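MHC class I antigen (Ctenopharyngodon idella, PDB 5H5Z) probably presents short peptides to T cells, binding them in a groove of its membrane-distal domain while paired with beta-2-microglobulin. Local coordinates at residues A[125-130]-A[148-153]; A[221-226]-A[234-239]. All coordinates share one frame; numbering follows the deposited sequence.

In the fold
The two contacts belong to different domains of the heavy chain and share no elements: their centres lie about 40 Å apart, on opposite sides of the chain's centre. Contact 1 is partly buried and sits in the peptide-binding platform, where the outermost strand of the eight-stranded sheet meets a helix of the groove wall. Contact 2 is a surface hairpin of the immunoglobulin domain, at the sheet edge formed by 221-228. Chemistry follows place. Strand and helix meet through apolar groups, an indole edge and bridging waters, whereas the two strands are joined by backbone hydrogen bonds, one arginine and three bridging waters, one of them inserted where the direct pairing is interrupted.

Contact 1: residues A[125-130]-A[148-153]; sequences NTLTWT and VAEQNK
Leu-127, in the bulged turn before the platform's edge strand, and Trp-129, on the strand itself, reach to the first turns of helix 148-170, and between them they show how a bulged turn and the strand after it can seat a helix without direct hydrogen bonds. The apolar part centres on Ala-149, whose CB lies 4.2 Å from Leu-127 CD2 and 4.1 Å from Trp-129 CD1. Beside it, Leu-127 CD2 packs 3.6 Å from Lys-153 CD and also against the CA and CG of Glu-150, crossing both side chains at about a right angle. Val-148 CG1, placed anti to its own backbone N (chi1 175°), meets Trp-129 CZ2 at 3.7 Å.

Asn-152 OD1 meets the C-H edge of the indole near the ring plane, 3.1 Å from Trp-129 CZ2, with the amide turned 82° from the ring.

Waters supply the polar links. One accepts from Ala-149 N at 2.7 Å and, weakly, from Trp-129 NE1, thereby serving two donors that cannot bond each other. A second water is 2.9 Å from Leu-127 O and 2.8 Å from Glu-150 OE1, placed to link loop and helix. Within the turn, Thr-126 OG1 and Thr-128 OG1 share a hydrogen bond.

Leu-127 and Thr-128 both face Asp-123, forming a G1 beta bulge where the chain turns from strand 117-123 into 128-131. Lys-153 NZ forms a salt bridge with Glu-157 and hydrogen-bonds Lys-124 O; Trp-129 packs edge-to-face with Trp-143 of helix 134-145, while Val-148 and Asn-152 also touch the bound peptide.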
ATOM      1  N   ASN A 125      25.263 -10.182  -3.985  1.00 41.84           N
ATOM      2  CA  ASN A 125      26.188 -11.285  -3.736  1.00 42.48           C
ATOM      3  C   ASN A 125      27.321 -11.312  -4.762  1.00 40.42           C
ATOM      4  O   ASN A 125      28.483 -11.510  -4.405  1.00 42.59           O
ATOM      5  CB  ASN A 125      25.453 -12.629  -3.736  1.00 48.96           C
ATOM      6  CG  ASN A 125      24.525 -12.794  -2.544  1.00 40.96           C
ATOM      7  OD1 ASN A 125      24.503 -11.967  -1.629  1.00 53.50           O
ATOM      8  ND2 ASN A 125      23.757 -13.874  -2.549  1.00 42.28           N
ATOM      9  N   THR A 126      26.972 -11.110  -6.031  1.00 38.25           N
ATOM     10  CA  THR A 126      27.943 -11.140  -7.125  1.00 37.97           C
ATOM     11  C   THR A 126      28.392  -9.742  -7.547  1.00 38.20           C
ATOM     12  O   THR A 126      29.262  -9.601  -8.413  1.00 38.52           O
ATOM     13  CB  THR A 126      27.385 -11.871  -8.364  1.00 40.68           C
ATOM     14  OG1 THR A 126      26.125 -11.296  -8.734  1.00 38.45           O
ATOM     15  CG2 THR A 126      27.203 -13.358  -8.079  1.00 42.60           C
ATOM     16  N   LEU A 127      27.795  -8.719  -6.935  1.00 35.68           N
ATOM     17  CA  LEU A 127      28.079  -7.318  -7.265  1.00 36.09           C
ATOM     18  C   LEU A 127      27.875  -7.041  -8.754  1.00 33.79           C
ATOM     19  O   LEU A 127      28.700  -6.397  -9.410  1.00 34.10           O
ATOM     20  CB  LEU A 127      29.485  -6.913  -6.796  1.00 36.10           C
ATOM     21  CG  LEU A 127      29.668  -6.786  -5.280  1.00 37.83           C
ATOM     22  CD1 LEU A 127      31.142  -6.773  -4.903  1.00 46.56           C
ATOM     23  CD2 LEU A 127      28.964  -5.538  -4.769  1.00 36.35           C
ATOM     24  N   THR A 128      26.762  -7.548  -9.279  1.00 31.88           N
ATOM     25  CA  THR A 128      26.403  -7.366 -10.678  1.00 28.24           C
ATOM     26  C   THR A 128      24.951  -6.919 -10.784  1.00 29.42           C
ATOM     27  O   THR A 128      24.180  -7.034  -9.824  1.00 29.84           O
ATOM     28  CB  THR A 128      26.592  -8.663 -11.497  1.00 34.35           C
ATOM     29  OG1 THR A 128      25.841  -9.729 -10.896  1.00 34.98           O
ATOM     30  CG2 THR A 128      28.068  -9.050 -11.582  1.00 32.08           C
ATOM     31  N   TRP A 129      24.595  -6.398 -11.954  1.00 28.08           N
ATOM     32  CA  TRP A 129      23.233  -5.978 -12.242  1.00 27.38           C
ATOM     33  C   TRP A 129      22.591  -6.915 -13.250  1.00 29.73           C
ATOM     34  O   TRP A 129      23.118  -7.121 -14.345  1.00 28.48           O
ATOM     35  CB  TRP A 129      23.218  -4.539 -12.761  1.00 27.60           C
ATOM     36  CG  TRP A 129      23.585  -3.556 -11.700  1.00 28.52           C
ATOM     37  CD1 TRP A 129      24.838  -3.092 -11.402  1.00 29.88           C
ATOM     38  CD2 TRP A 129      22.694  -2.934 -10.771  1.00 25.16           C
ATOM     39  NE1 TRP A 129      24.778  -2.210 -10.349  1.00 25.81           N
ATOM     40  CE2 TRP A 129      23.476  -2.096  -9.938  1.00 23.41           C
ATOM     41  CE3 TRP A 129      21.310  -2.995 -10.561  1.00 22.77           C
ATOM     42  CZ2 TRP A 129      22.917  -1.321  -8.918  1.00 21.44           C
ATOM     43  CZ3 TRP A 129      20.752  -2.230  -9.545  1.00 22.96           C
ATOM     44  CH2 TRP A 129      21.556  -1.407  -8.729  1.00 23.34           C
ATOM     45  N   THR A 130      21.460  -7.493 -12.866  1.00 26.32           N
ATOM     46  CA  THR A 130      20.690  -8.337 -13.769  1.00 27.85           C
ATOM     47  C   THR A 130      19.871  -7.448 -14.696  1.00 26.83           C
ATOM     48  O   THR A 130      19.043  -6.660 -14.238  1.00 26.99           O
ATOM     49  CB  THR A 130      19.780  -9.302 -12.990  1.00 28.18           C
ATOM     50  OG1 THR A 130      20.584 -10.075 -12.093  1.00 31.96           O
ATOM     51  CG2 THR A 130      19.034 -10.248 -13.940  1.00 28.26           C
ATOM     52  N   VAL A 148      28.733   0.791  -9.284  1.00 29.59           N
ATOM     53  CA  VAL A 148      27.427   1.154  -8.726  1.00 28.65           C
ATOM     54  C   VAL A 148      26.906   0.092  -7.753  1.00 26.39           C
ATOM     55  O   VAL A 148      26.358   0.435  -6.705  1.00 25.93           O
ATOM     56  CB  VAL A 148      26.383   1.436  -9.838  1.00 28.72           C
ATOM     57  CG1 VAL A 148      25.002   1.690  -9.244  1.00 25.83           C
ATOM     58  CG2 VAL A 148      26.813   2.629 -10.680  1.00 27.79           C
ATOM     59  N   ALA A 149      27.082  -1.185  -8.099  1.00 25.42           N
ATOM     60  CA  ALA A 149      26.675  -2.297  -7.227  1.00 25.50           C
ATOM     61  C   ALA A 149      27.366  -2.229  -5.869  1.00 24.97           C
ATOM     62  O   ALA A 149      26.740  -2.423  -4.820  1.00 22.97           O
ATOM     63  CB  ALA A 149      26.966  -3.632  -7.893  1.00 27.60           C
ATOM     64  N   GLU A 150      28.664  -1.946  -5.894  1.00 26.83           N
ATOM     65  CA  GLU A 150      29.432  -1.814  -4.662  1.00 27.42           C
ATOM     66  C   GLU A 150      28.890  -0.694  -3.771  1.00 24.61           C
ATOM     67  O   GLU A 150      28.733  -0.888  -2.557  1.00 26.45           O
ATOM     68  CB  GLU A 150      30.919  -1.601  -4.971  1.00 27.53           C
ATOM     69  CG  GLU A 150      31.662  -2.852  -5.434  1.00 31.81           C
ATOM     70  CD  GLU A 150      31.506  -3.154  -6.919  1.00 34.72           C
ATOM     71  OE1 GLU A 150      30.657  -2.528  -7.592  1.00 35.82           O
ATOM     72  OE2 GLU A 150      32.243  -4.030  -7.420  1.00 39.39           O
ATOM     73  N   GLN A 151      28.600   0.464  -4.371  1.00 23.88           N
ATOM     74  CA  GLN A 151      28.091   1.616  -3.621  1.00 22.76           C
ATOM     75  C   GLN A 151      26.749   1.270  -2.997  1.00 22.91           C
ATOM     76  O   GLN A 151      26.521   1.516  -1.808  1.00 21.31           O
ATOM     77  CB  GLN A 151      27.955   2.852  -4.516  1.00 25.70           C
ATOM     78  CG  GLN A 151      27.805   4.177  -3.764  1.00 27.45           C
ATOM     79  CD  GLN A 151      26.418   4.422  -3.187  1.00 27.84           C
ATOM     80  OE1 GLN A 151      26.278   5.036  -2.122  1.00 29.81           O
ATOM     81  NE2 GLN A 151      25.386   3.952  -3.885  1.00 26.21           N
ATOM     82  N   ASN A 152      25.874   0.697  -3.822  1.00 22.56           N
ATOM     83  CA  ASN A 152      24.531   0.325  -3.415  1.00 20.53           C
ATOM     84  C   ASN A 152      24.540  -0.718  -2.298  1.00 20.62           C
ATOM     85  O   ASN A 152      23.809  -0.577  -1.322  1.00 23.80           O
ATOM     86  CB  ASN A 152      23.742  -0.200  -4.621  1.00 21.58           C
ATOM     87  CG  ASN A 152      23.280   0.903  -5.565  1.00 21.74           C
ATOM     88  OD1 ASN A 152      22.528   0.630  -6.490  1.00 22.68           O
ATOM     89  ND2 ASN A 152      23.713   2.146  -5.337  1.00 21.11           N
ATOM     90  N   LYS A 153      25.367  -1.754  -2.446  1.00 20.08           N
ATOM     91  CA  LYS A 153      25.575  -2.751  -1.385  1.00 20.71           C
ATOM     92  C   LYS A 153      26.070  -2.107  -0.086  1.00 22.04           C
ATOM     93  O   LYS A 153      25.575  -2.434   1.002  1.00 21.75           O
ATOM     94  CB  LYS A 153      26.539  -3.847  -1.855  1.00 24.80           C
ATOM     95  CG  LYS A 153      26.900  -4.891  -0.807  1.00 28.75           C
ATOM     96  CD  LYS A 153      28.040  -5.769  -1.300  1.00 35.52           C
ATOM     97  CE  LYS A 153      28.549  -6.720  -0.227  1.00 41.29           C
ATOM     98  NZ  LYS A 153      27.609  -7.849   0.019  1.00 39.64           N
TER
HETATM   99  O   HOH W   1      29.943  -3.839  -9.990  1.00 36.15           O
HETATM  100  O   HOH W   2      27.891  -2.054 -10.525  1.00 30.09           O

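Contact 2: residues A[221-226]-A[234-239]; sequences VDLGEL and FQRMST
Asp-222 and Thr-239 form a hydrogen-bonded pair in an antiparallel beta hairpin of the C1-set immunoglobulin domain, and the example illustrates how a strand pair keeps its polar atoms occupied where regular pairing is interrupted. Asp-222 N donates to Thr-239 O at 2.8 Å, and Thr-239 N returns a bond to Asp-222 O. That carbonyl also accepts from a water 2.7 Å from Thr-239 OG1. Leu-223 and Ser-238 follow as a non-hydrogen-bonded pair, then Gly-224 N donates to Met-237 O at 2.7 Å.

Past Gly-224 the pairing is interrupted and a water intervenes, donating to Glu-225 O and accepting from Met-237 N at 3.0 Å, before a backbone bond between Gln-235 and Leu-227 restores it. Toward beta-2-microglobulin, Glu-225 OE1 forms a salt bridge with Lys-7 NZ of that chain; Gln-235 NE2 hydrogen-bonds Asn-229 OD1 of its own chain and Ser-12 O of beta-2-microglobulin. Ser-238 OG, 3.4 Å from Val-221 CG1, is bonded to Trp-210 NE1.

Leu-226 CD1 packs on Phe-234 CB at 3.8 Å. Leu-223 CD2 lies near Arg-236 NH2, where a water accepts from NH2 and donates to Leu-223 O. The arginine is extended from CG to NE. Leu-226 N sits over one face of its guanidinium, toward the rim, while near the guanidinium plane NE donates to Gly-224 O at 2.8 Å, with an N-H...O angle of 159°.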
ATOM      1  N   VAL A 221     -17.198 -21.134   2.317  1.00 40.65           N
ATOM      2  CA  VAL A 221     -16.464 -20.030   2.926  1.00 38.84           C
ATOM      3  C   VAL A 221     -15.764 -19.212   1.846  1.00 37.54           C
ATOM      4  O   VAL A 221     -15.137 -19.768   0.939  1.00 42.53           O
ATOM      5  CB  VAL A 221     -15.437 -20.546   3.966  1.00 40.55           C
ATOM      6  CG1 VAL A 221     -14.544 -19.420   4.475  1.00 36.24           C
ATOM      7  CG2 VAL A 221     -16.151 -21.235   5.124  1.00 38.12           C
ATOM      8  N   ASP A 222     -15.893 -17.892   1.944  1.00 35.52           N
ATOM      9  CA  ASP A 222     -15.206 -16.964   1.047  1.00 36.20           C
ATOM     10  C   ASP A 222     -14.380 -15.967   1.862  1.00 33.87           C
ATOM     11  O   ASP A 222     -14.921 -15.009   2.415  1.00 28.49           O
ATOM     12  CB  ASP A 222     -16.224 -16.241   0.155  1.00 35.99           C
ATOM     13  CG  ASP A 222     -15.583 -15.236  -0.791  1.00 40.24           C
ATOM     14  OD1 ASP A 222     -14.378 -15.365  -1.102  1.00 45.18           O
ATOM     15  OD2 ASP A 222     -16.298 -14.311  -1.232  1.00 46.00           O
ATOM     16  N   LEU A 223     -13.072 -16.201   1.932  1.00 34.81           N
ATOM     17  CA  LEU A 223     -12.163 -15.327   2.671  1.00 32.26           C
ATOM     18  C   LEU A 223     -11.753 -14.113   1.834  1.00 30.10           C
ATOM     19  O   LEU A 223     -11.179 -14.255   0.750  1.00 30.99           O
ATOM     20  CB  LEU A 223     -10.924 -16.104   3.132  1.00 35.83           C
ATOM     21  CG  LEU A 223      -9.838 -15.366   3.922  1.00 32.55           C
ATOM     22  CD1 LEU A 223     -10.372 -14.841   5.246  1.00 28.87           C
ATOM     23  CD2 LEU A 223      -8.647 -16.282   4.154  1.00 37.07           C
ATOM     24  N   GLY A 224     -12.059 -12.925   2.351  1.00 25.90           N
ATOM     25  CA  GLY A 224     -11.716 -11.673   1.686  1.00 28.61           C
ATOM     26  C   GLY A 224     -10.234 -11.356   1.773  1.00 28.87           C
ATOM     27  O   GLY A 224      -9.489 -11.992   2.524  1.00 28.03           O
ATOM     28  N   GLU A 225      -9.804 -10.372   0.994  1.00 28.52           N
ATOM     29  CA  GLU A 225      -8.409  -9.942   1.011  1.00 31.27           C
ATOM     30  C   GLU A 225      -8.131  -9.066   2.224  1.00 26.61           C
ATOM     31  O   GLU A 225      -9.043  -8.439   2.768  1.00 27.53           O
ATOM     32  CB  GLU A 225      -8.064  -9.183  -0.272  1.00 34.24           C
ATOM     33  CG  GLU A 225      -8.294  -9.989  -1.547  1.00 35.71           C
ATOM     34  CD  GLU A 225      -8.164  -9.165  -2.815  1.00 46.87           C
ATOM     35  OE1 GLU A 225      -8.045  -9.772  -3.899  1.00 53.15           O
ATOM     36  OE2 GLU A 225      -8.180  -7.917  -2.737  1.00 49.50           O
ATOM     37  N   LEU A 226      -6.868  -9.037   2.644  1.00 29.00           N
ATOM     38  CA  LEU A 226      -6.392  -8.059   3.617  1.00 23.80           C
ATOM     39  C   LEU A 226      -6.522  -6.670   3.004  1.00 25.95           C
ATOM     40  O   LEU A 226      -6.073  -6.440   1.874  1.00 29.15           O
ATOM     41  CB  LEU A 226      -4.930  -8.341   3.996  1.00 26.23           C
ATOM     42  CG  LEU A 226      -4.217  -7.393   4.965  1.00 27.17           C
ATOM     43  CD1 LEU A 226      -4.819  -7.446   6.366  1.00 24.56           C
ATOM     44  CD2 LEU A 226      -2.731  -7.714   5.027  1.00 29.34           C
ATOM     45  N   PHE A 234      -5.555  -2.311   9.795  1.00 20.27           N
ATOM     46  CA  PHE A 234      -6.003  -3.183   8.717  1.00 20.87           C
ATOM     47  C   PHE A 234      -7.356  -3.791   9.006  1.00 22.07           C
ATOM     48  O   PHE A 234      -7.822  -3.770  10.151  1.00 21.98           O
ATOM     49  CB  PHE A 234      -4.983  -4.291   8.499  1.00 20.82           C
ATOM     50  CG  PHE A 234      -3.692  -3.796   7.939  1.00 22.72           C
ATOM     51  CD1 PHE A 234      -2.659  -3.385   8.781  1.00 21.10           C
ATOM     52  CD2 PHE A 234      -3.525  -3.697   6.565  1.00 23.08           C
ATOM     53  CE1 PHE A 234      -1.464  -2.909   8.258  1.00 24.72           C
ATOM     54  CE2 PHE A 234      -2.332  -3.216   6.032  1.00 28.21           C
ATOM     55  CZ  PHE A 234      -1.303  -2.822   6.879  1.00 28.89           C
ATOM     56  N   GLN A 235      -7.983  -4.327   7.961  1.00 20.29           N
ATOM     57  CA  GLN A 235      -9.223  -5.080   8.126  1.00 20.16           C
ATOM     58  C   GLN A 235      -9.248  -6.273   7.181  1.00 21.79           C
ATOM     59  O   GLN A 235      -8.493  -6.319   6.206  1.00 22.29           O
ATOM     60  CB  GLN A 235     -10.447  -4.179   7.925  1.00 19.88           C
ATOM     61  CG  GLN A 235     -10.646  -3.639   6.517  1.00 19.55           C
ATOM     62  CD  GLN A 235     -12.039  -3.078   6.328  1.00 20.07           C
ATOM     63  OE1 GLN A 235     -12.927  -3.761   5.823  1.00 24.36           O
ATOM     64  NE2 GLN A 235     -12.249  -1.842   6.767  1.00 18.53           N
ATOM     65  N   ARG A 236     -10.105  -7.239   7.493  1.00 19.13           N
ATOM     66  CA  ARG A 236     -10.314  -8.424   6.663  1.00 19.92           C
ATOM     67  C   ARG A 236     -11.651  -9.041   7.041  1.00 21.29           C
ATOM     68  O   ARG A 236     -12.102  -8.920   8.185  1.00 21.65           O
ATOM     69  CB  ARG A 236      -9.189  -9.445   6.866  1.00 19.42           C
ATOM     70  CG  ARG A 236      -9.062 -10.457   5.743  1.00 23.94           C
ATOM     71  CD  ARG A 236      -7.777 -11.264   5.832  1.00 24.46           C
ATOM     72  NE  ARG A 236      -7.624 -12.116   4.653  1.00 29.52           N
ATOM     73  CZ  ARG A 236      -6.515 -12.772   4.327  1.00 33.53           C
ATOM     74  NH1 ARG A 236      -5.431 -12.684   5.088  1.00 35.83           N
ATOM     75  NH2 ARG A 236      -6.489 -13.517   3.228  1.00 34.92           N
ATOM     76  N   MET A 237     -12.288  -9.700   6.083  1.00 23.18           N
ATOM     77  CA  MET A 237     -13.537 -10.389   6.368  1.00 20.86           C
ATOM     78  C   MET A 237     -13.617 -11.752   5.701  1.00 22.99           C
ATOM     79  O   MET A 237     -12.911 -12.030   4.730  1.00 24.91           O
ATOM     80  CB  MET A 237     -14.740  -9.521   5.982  1.00 21.82           C
ATOM     81  CG  MET A 237     -14.983  -9.401   4.485  1.00 24.10           C
ATOM     82  SD  MET A 237     -16.145  -8.074   4.160  1.00 34.16           S
ATOM     83  CE  MET A 237     -16.907  -8.668   2.651  1.00 37.69           C
ATOM     84  N   SER A 238     -14.479 -12.602   6.246  1.00 23.86           N
ATOM     85  CA  SER A 238     -14.815 -13.873   5.619  1.00 23.18           C
ATOM     86  C   SER A 238     -16.323 -14.012   5.583  1.00 24.58           C
ATOM     87  O   SER A 238     -17.013 -13.573   6.498  1.00 23.58           O
ATOM     88  CB  SER A 238     -14.205 -15.041   6.391  1.00 25.35           C
ATOM     89  OG  SER A 238     -14.514 -16.270   5.755  1.00 25.20           O
ATOM     90  N   THR A 239     -16.826 -14.634   4.525  1.00 26.11           N
ATOM     91  CA  THR A 239     -18.261 -14.768   4.322  1.00 26.48           C
ATOM     92  C   THR A 239     -18.637 -16.242   4.254  1.00 27.84           C
ATOM     93  O   THR A 239     -18.027 -17.005   3.503  1.00 30.67           O
ATOM     94  CB  THR A 239     -18.705 -14.047   3.031  1.00 29.27           C
ATOM     95  OG1 THR A 239     -18.318 -12.667   3.095  1.00 30.23           O
ATOM     96  CG2 THR A 239     -20.210 -14.126   2.846  1.00 26.76           C
TER
HETATM   97  O   HOH W   3     -15.768 -12.343   2.347  1.00 32.00           O
HETATM   98  O   HOH W   4      -8.119 -14.243   0.865  1.00 38.07           O
HETATM   99  O   HOH W   5     -11.711  -8.504   3.338  1.00 28.73           O